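Local coordinates for protein insecticidal Delta-Endotoxin Cry8Ea1 (Bacillus Thuringiensis, PDB 3EB7) that kills underground insect larvae such as those of Holotrichia parallela, probably by binding midgut receptors and forming pores in the gut membrane, as three-domain Cry toxins do, at residues L351-Y354 and T355-Y358; S259-S262 and F263-E267; V515-G518 and G519-V522. All blocks are in the same frame, centred on the assembly; numbering follows the deposited sequence.

Interaction 1: L351-Y354 and T355-Y358; sequences LFAY and TSKY
Leu351 and Tyr358 face each other near the end of a beta hairpin, as an antiparallel hydrogen-bonded pair. The hairpin belongs to a four-stranded antiparallel sheet of the middle, beta-prism domain of three-domain Cry toxins. Leu351 N donates a hydrogen bond to Tyr358 O at 2.8 Å. Tyr358 N returns a bond to Leu351 O at 3.1 Å. The two side chains run side by side on one face of the hairpin. Leu351 CD2 lies 4.0 Å from Tyr358 CD1. With CG anti to the carbonyl carbon (chi1 -55°), the Tyr358 ring lies alongside Leu351 and turns its edge to Leu351 O and Ala353 CB. The alanine methyl is 4.0 Å from Tyr358 CE1. This is the close-packed side. Leu351 is buried there against Ser290, Phe292 and Leu298 of the neighbouring strands 278-292 and 296-310.

The other face is looser. Phe352 and Lys357 form a non-hydrogen-bonded pair, and both are exposed. Only the aliphatic part of the lysine meets the ring, with Lys357 CD 3.8 Å from Phe352 CE2. The lysine chain then bends at its last torsion, and its end leads away from the 351-354 segment. At the tip, Ala353 N is bonded to Ser356 O at 3.0 Å. Tyr354 and Phe292 meet edge to face. Tip loops of this domain are implicated in receptor binding in relatives. The chemistry implies a tip held by main-chain bonds and anchored by apolar groups on one face, with aromatic and charged groups on the solvent side.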
loop_
_atom_site.group_PDB
_atom_site.type_symbol
_atom_site.label_atom_id
_atom_site.label_comp_id
_atom_site.label_asym_id
_atom_site.label_seq_id
_atom_site.Cartn_x
_atom_site.Cartn_y
_atom_site.Cartn_z
ATOM N N LEU A 351 -10.370 5.526 -33.301
ATOM C CA LEU A 351 -10.864 6.036 -34.575
ATOM C C LEU A 351 -10.831 4.886 -35.600
ATOM O O LEU A 351 -9.752 4.371 -35.926
ATOM C CB LEU A 351 -10.051 7.258 -35.069
ATOM C CG LEU A 351 -10.456 7.878 -36.426
ATOM C CD1 LEU A 351 -11.754 8.696 -36.314
ATOM C CD2 LEU A 351 -9.361 8.738 -37.015
ATOM N N PHE A 352 -12.013 4.516 -36.121
ATOM C CA PHE A 352 -12.119 3.469 -37.166
ATOM C C PHE A 352 -11.985 4.029 -38.588
ATOM O O PHE A 352 -12.777 4.868 -39.028
ATOM C CB PHE A 352 -13.421 2.671 -37.018
ATOM C CG PHE A 352 -13.602 2.034 -35.654
ATOM C CD1 PHE A 352 -14.397 2.627 -34.690
ATOM C CD2 PHE A 352 -12.987 0.836 -35.343
ATOM C CE1 PHE A 352 -14.609 2.013 -33.468
ATOM C CE2 PHE A 352 -13.178 0.222 -34.106
ATOM C CZ PHE A 352 -13.973 0.809 -33.166
ATOM N N ALA A 353 -10.944 3.584 -39.284
ATOM C CA ALA A 353 -10.655 3.991 -40.647
ATOM C C ALA A 353 -10.845 2.744 -41.547
ATOM O O ALA A 353 -11.031 1.638 -41.036
ATOM C CB ALA A 353 -9.237 4.521 -40.727
ATOM N N TYR A 354 -10.828 2.920 -42.864
ATOM C CA TYR A 354 -11.215 1.833 -43.797
ATOM C C TYR A 354 -10.454 0.546 -43.563
ATOM O O TYR A 354 -11.058 -0.540 -43.561
ATOM C CB TYR A 354 -11.067 2.256 -45.254
ATOM C CG TYR A 354 -12.089 3.270 -45.708
ATOM C CD1 TYR A 354 -11.692 4.430 -46.395
ATOM C CD2 TYR A 354 -13.476 3.079 -45.455
ATOM C CE1 TYR A 354 -12.638 5.391 -46.831
ATOM C CE2 TYR A 354 -14.451 4.040 -45.884
ATOM C CZ TYR A 354 -14.013 5.193 -46.573
ATOM O OH TYR A 354 -14.940 6.136 -47.023
ATOM N N THR A 355 -9.143 0.682 -43.304
ATOM C CA THR A 355 -8.235 -0.463 -43.200
ATOM C C THR A 355 -7.404 -0.525 -41.889
ATOM O O THR A 355 -6.652 -1.482 -41.667
ATOM C CB THR A 355 -7.281 -0.473 -44.408
ATOM O OG1 THR A 355 -6.751 0.856 -44.594
ATOM C CG2 THR A 355 -8.019 -0.894 -45.714
ATOM N N SER A 356 -7.536 0.476 -41.019
ATOM C CA SER A 356 -6.818 0.465 -39.739
ATOM C C SER A 356 -7.621 1.080 -38.584
ATOM O O SER A 356 -8.655 1.720 -38.789
ATOM C CB SER A 356 -5.443 1.159 -39.883
ATOM O OG SER A 356 -5.574 2.484 -40.385
ATOM N N LYS A 357 -7.143 0.854 -37.362
ATOM C CA LYS A 357 -7.683 1.513 -36.182
ATOM C C LYS A 357 -6.588 2.343 -35.537
ATOM O O LYS A 357 -5.444 1.932 -35.532
ATOM C CB LYS A 357 -8.188 0.493 -35.177
ATOM C CG LYS A 357 -9.180 -0.490 -35.753
ATOM C CD LYS A 357 -9.761 -1.389 -34.685
ATOM C CE LYS A 357 -10.111 -2.712 -35.277
ATOM N NZ LYS A 357 -8.890 -3.525 -35.501
ATOM N N TYR A 358 -6.955 3.494 -34.990
ATOM C CA TYR A 358 -6.041 4.340 -34.226
ATOM C C TYR A 358 -6.553 4.435 -32.806
ATOM O O TYR A 358 -7.691 4.897 -32.579
ATOM C CB TYR A 358 -6.046 5.792 -34.698
ATOM C CG TYR A 358 -5.773 6.148 -36.138
ATOM C CD1 TYR A 358 -6.675 5.832 -37.167
ATOM C CD2 TYR A 358 -4.660 6.938 -36.456
ATOM C CE1 TYR A 358 -6.444 6.243 -38.492
ATOM C CE2 TYR A 358 -4.421 7.377 -37.772
ATOM C CZ TYR A 358 -5.308 7.022 -38.782
ATOM O OH TYR A 358 -5.026 7.469 -40.062
#

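Interaction 2: S259-S262 and F263-E267; sequences SAPS and FNTLE
Ser262 OG and Thr265 OG1 are hydrogen-bonded at 2.6 Å, and either hydroxyl could be the donor. Ser262 is the N-cap of helix 263-270, and Thr265 is the third residue after it. The serine hydroxyl stands between the backbone N and the carbonyl carbon (chi1 64°). This turns OG over the first turn of the helix, where it also lies 3.1 Å from Thr265 N. The threonine hydroxyl is set beside its own backbone N (chi1 -50°), which brings it to the serine. Ser262 O takes the first regular helix bond, from Leu266 N at 3.0 Å. Glu267 N then bonds to Phe263 O, and the helix is under way.

Beyond this polar start lies the packing of Pro261. Its ring reaches forward onto the helix and touches two residues. Leu266 crosses it at about a right angle, with Pro261 CG 4.1 Å from Leu266 CD2. Pro261 and Leu266 also both rest on Ile422 of strand 414-422.

Phe263 points away from the loop. Its ring meets Trp201 and Tyr204 of helix 198-220, edge to face with each. Glu267 joins the same helix, by a salt bridge to Arg208 and a hydrogen bond to Trp201. The capped turn thus touches both helix 198-220, in the N-terminal helical domain, and strand 414-422, in the middle domain. The tightest apolar touch is at the threonine methyl, where Thr265 CG2 lies 3.5 Å from Pro261 CB, closer than usual for two carbons.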
loop_
_atom_site.group_PDB
_atom_site.type_symbol
_atom_site.label_atom_id
_atom_site.label_comp_id
_atom_site.label_asym_id
_atom_site.label_seq_id
_atom_site.Cartn_x
_atom_site.Cartn_y
_atom_site.Cartn_z
ATOM N N SER A 259 -2.093 -5.219 -31.135
ATOM C CA SER A 259 -0.825 -5.037 -31.836
ATOM C C SER A 259 0.059 -4.071 -31.059
ATOM O O SER A 259 0.016 -2.874 -31.254
ATOM C CB SER A 259 -1.066 -4.613 -33.279
ATOM O OG SER A 259 0.139 -4.631 -34.017
ATOM N N ALA A 260 0.847 -4.624 -30.140
ATOM C CA ALA A 260 1.553 -3.827 -29.142
ATOM C C ALA A 260 2.850 -4.550 -28.778
ATOM O O ALA A 260 3.004 -5.692 -29.149
ATOM C CB ALA A 260 0.689 -3.666 -27.934
ATOM N N PRO A 261 3.779 -3.878 -28.057
ATOM C CA PRO A 261 5.049 -4.512 -27.636
ATOM C C PRO A 261 4.877 -5.737 -26.688
ATOM O O PRO A 261 3.832 -5.932 -26.084
ATOM C CB PRO A 261 5.795 -3.375 -26.899
ATOM C CG PRO A 261 5.113 -2.155 -27.255
ATOM C CD PRO A 261 3.710 -2.471 -27.629
ATOM N N SER A 262 5.922 -6.523 -26.557
ATOM C CA SER A 262 5.939 -7.672 -25.683
ATOM C C SER A 262 5.693 -7.264 -24.241
ATOM O O SER A 262 5.816 -6.080 -23.894
ATOM C CB SER A 262 7.305 -8.327 -25.746
ATOM O OG SER A 262 8.254 -7.412 -25.233
ATOM N N PHE A 263 5.338 -8.271 -23.437
ATOM C CA PHE A 263 5.322 -8.224 -21.985
ATOM C C PHE A 263 6.526 -7.466 -21.374
ATOM O O PHE A 263 6.333 -6.486 -20.608
ATOM C CB PHE A 263 5.299 -9.646 -21.409
ATOM C CG PHE A 263 5.041 -9.692 -19.914
ATOM C CD1 PHE A 263 3.761 -9.977 -19.427
ATOM C CD2 PHE A 263 6.060 -9.429 -18.997
ATOM C CE1 PHE A 263 3.512 -10.007 -18.062
ATOM C CE2 PHE A 263 5.821 -9.448 -17.622
ATOM C CZ PHE A 263 4.542 -9.746 -17.153
ATOM N N ASN A 264 7.742 -7.950 -21.680
ATOM C CA ASN A 264 8.972 -7.369 -21.122
ATOM C C ASN A 264 9.137 -5.922 -21.524
ATOM O O ASN A 264 9.614 -5.103 -20.714
ATOM C CB ASN A 264 10.228 -8.140 -21.498
ATOM C CG ASN A 264 10.280 -9.535 -20.879
ATOM O OD1 ASN A 264 9.696 -9.801 -19.825
ATOM N ND2 ASN A 264 11.008 -10.438 -21.539
ATOM N N THR A 265 8.777 -5.588 -22.756
ATOM C CA THR A 265 8.858 -4.188 -23.183
ATOM C C THR A 265 7.901 -3.304 -22.349
ATOM O O THR A 265 8.269 -2.213 -21.945
ATOM C CB THR A 265 8.515 -4.072 -24.663
ATOM O OG1 THR A 265 9.294 -5.022 -25.416
ATOM C CG2 THR A 265 8.741 -2.677 -25.180
ATOM N N LEU A 266 6.680 -3.775 -22.094
ATOM C CA LEU A 266 5.721 -3.034 -21.250
ATOM C C LEU A 266 6.185 -2.898 -19.793
ATOM O O LEU A 266 6.072 -1.818 -19.214
ATOM C CB LEU A 266 4.315 -3.653 -21.288
ATOM C CG LEU A 266 3.626 -3.639 -22.658
ATOM C CD1 LEU A 266 2.160 -3.942 -22.470
ATOM C CD2 LEU A 266 3.802 -2.230 -23.385
ATOM N N GLU A 267 6.676 -3.984 -19.216
ATOM C CA GLU A 267 7.129 -3.962 -17.828
ATOM C C GLU A 267 8.289 -2.969 -17.649
ATOM O O GLU A 267 8.328 -2.214 -16.690
ATOM C CB GLU A 267 7.521 -5.371 -17.341
ATOM C CG GLU A 267 7.897 -5.452 -15.860
ATOM C CD GLU A 267 6.703 -5.244 -14.864
ATOM O OE1 GLU A 267 5.521 -5.219 -15.274
ATOM O OE2 GLU A 267 6.954 -5.123 -13.639
#

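Interaction 3: V515-G518 and G519-V522; sequences VVRG and GTTV
Arg517 and Val522 cross at about a right angle beside the tip of a beta hairpin with a two-residue loop. The type I' turn runs from Arg517 to Thr520, with Gly518 and Gly519 at its two central positions, both with positive phi. The hairpin is part of a five-stranded sheet in the C-terminal domain, a beta sandwich in three-domain Cry toxins. The arginine bends at chi2 (-88°) and chi3 (-79°), which folds its guanidinium back across the second strand. Val522 CG1 then lies over one face of the group, 3.5 Å above its plane and offset toward the rim. Val522 CG2 packs at the root of the arginine, 3.8 Å from Arg517 CB.

Thr520 runs alongside Arg517 and points the same way. Its methyl CG2 meets the guanidinium at the edge, in plane. Water 2 is also at that edge. It accepts a bond from Arg517 NH1 at 3.1 Å and is weakly bonded to Thr520 OG1. Arg517 NE has a further partner in Thr554 O, and the arginine also touches Asp560 and Leu562 of strand 559-567. The guanidinium is thus held by polar partners at its rim and by a methyl on one face.

Val515 crosses Val522 obliquely. Val515 CG1 lies 4.0 Å from Val522 CG2, with Val515 buried against Phe549 and Ile564. On the face away from Arg517, Val516 and Thr521 also cross at a slant, and only Val516 CG2 nears the threonine hydroxyl. Val516 CG1 presses on the turn at Gly519.

Main-chain bonds set the register of the strands. Val522 N bonds to Val515 O. Arg517 and Thr520 exchange two bonds. At the turn itself, water 1 donates to Val516 O and accepts from Gly519 N at 3.1 Å.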
loop_
_atom_site.group_PDB
_atom_site.type_symbol
_atom_site.label_atom_id
_atom_site.label_comp_id
_atom_site.label_asym_id
_atom_site.label_seq_id
_atom_site.Cartn_x
_atom_site.Cartn_y
_atom_site.Cartn_z
ATOM N N VAL A 515 22.637 8.361 13.561
ATOM C CA VAL A 515 21.544 9.252 13.247
ATOM C C VAL A 515 22.085 10.672 13.327
ATOM O O VAL A 515 22.589 11.085 14.364
ATOM C CB VAL A 515 20.434 9.072 14.300
ATOM C CG1 VAL A 515 19.200 9.908 13.945
ATOM C CG2 VAL A 515 20.090 7.583 14.414
ATOM N N VAL A 516 22.029 11.381 12.208
ATOM C CA VAL A 516 22.462 12.763 12.130
ATOM C C VAL A 516 21.190 13.663 12.098
ATOM O O VAL A 516 20.307 13.564 11.211
ATOM C CB VAL A 516 23.394 12.958 10.890
ATOM C CG1 VAL A 516 23.897 14.379 10.756
ATOM C CG2 VAL A 516 24.569 11.956 10.912
ATOM N N ARG A 517 21.082 14.505 13.106
ATOM C CA ARG A 517 19.988 15.445 13.212
ATOM C C ARG A 517 20.485 16.866 12.968
ATOM O O ARG A 517 21.424 17.354 13.636
ATOM C CB ARG A 517 19.293 15.347 14.575
ATOM C CG ARG A 517 18.031 16.216 14.657
ATOM C CD ARG A 517 18.318 17.638 15.103
ATOM N NE ARG A 517 18.493 17.711 16.556
ATOM C CZ ARG A 517 19.663 17.874 17.182
ATOM N NH1 ARG A 517 20.807 17.982 16.500
ATOM N NH2 ARG A 517 19.688 17.942 18.497
ATOM N N GLY A 518 19.820 17.539 12.025
ATOM C CA GLY A 518 20.183 18.886 11.635
ATOM C C GLY A 518 21.643 19.077 11.236
ATOM O O GLY A 518 22.143 20.199 11.287
ATOM N N GLY A 519 22.332 18.006 10.842
ATOM C CA GLY A 519 23.765 18.078 10.515
ATOM C C GLY A 519 24.720 17.513 11.574
ATOM O O GLY A 519 25.898 17.240 11.295
ATOM N N THR A 520 24.215 17.295 12.780
ATOM C CA THR A 520 25.035 16.760 13.854
ATOM C C THR A 520 24.538 15.400 14.378
ATOM O O THR A 520 23.341 15.146 14.389
ATOM C CB THR A 520 25.260 17.814 14.978
ATOM O OG1 THR A 520 25.095 17.202 16.249
ATOM C CG2 THR A 520 24.288 18.962 14.870
ATOM N N THR A 521 25.478 14.533 14.777
ATOM C CA THR A 521 25.208 13.174 15.246
ATOM C C THR A 521 24.584 13.201 16.615
ATOM O O THR A 521 25.123 13.835 17.540
ATOM C CB THR A 521 26.509 12.353 15.329
ATOM O OG1 THR A 521 27.066 12.248 14.020
ATOM C CG2 THR A 521 26.254 10.946 15.825
ATOM N N VAL A 522 23.456 12.511 16.760
ATOM C CA VAL A 522 22.759 12.464 18.033
ATOM C C VAL A 522 22.729 11.050 18.632
ATOM O O VAL A 522 22.461 10.880 19.827
ATOM C CB VAL A 522 21.311 13.074 17.942
ATOM C CG1 VAL A 522 21.363 14.622 17.931
ATOM C CG2 VAL A 522 20.482 12.468 16.749
HETATM O O HOH W 1 20.610 15.991 9.183
HETATM O O HOH W 2 23.072 18.738 18.521
#

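In the fold
Along the chain, interaction 2 comes first, then interaction 1, then interaction 3. The first two lie in the middle domain, with centres about 22 Å apart. They do not touch; their nearest atoms are about 8 Å apart. Interaction 1 closes the hairpin of strands 340-352 and 357-369, the central pair of a four-stranded antiparallel sheet. Interaction 2 starts helix 263-270, which packs on helix 198-220 of the N-terminal domain. Interaction 3 belongs to the C-terminal domain, on the edge of a five-stranded sheet, with its centre about 62 Å from that of interaction 1. The three thus lie in separate places of a modular toxin, with interaction 2 at the junction with the helical, probably pore-forming, domain.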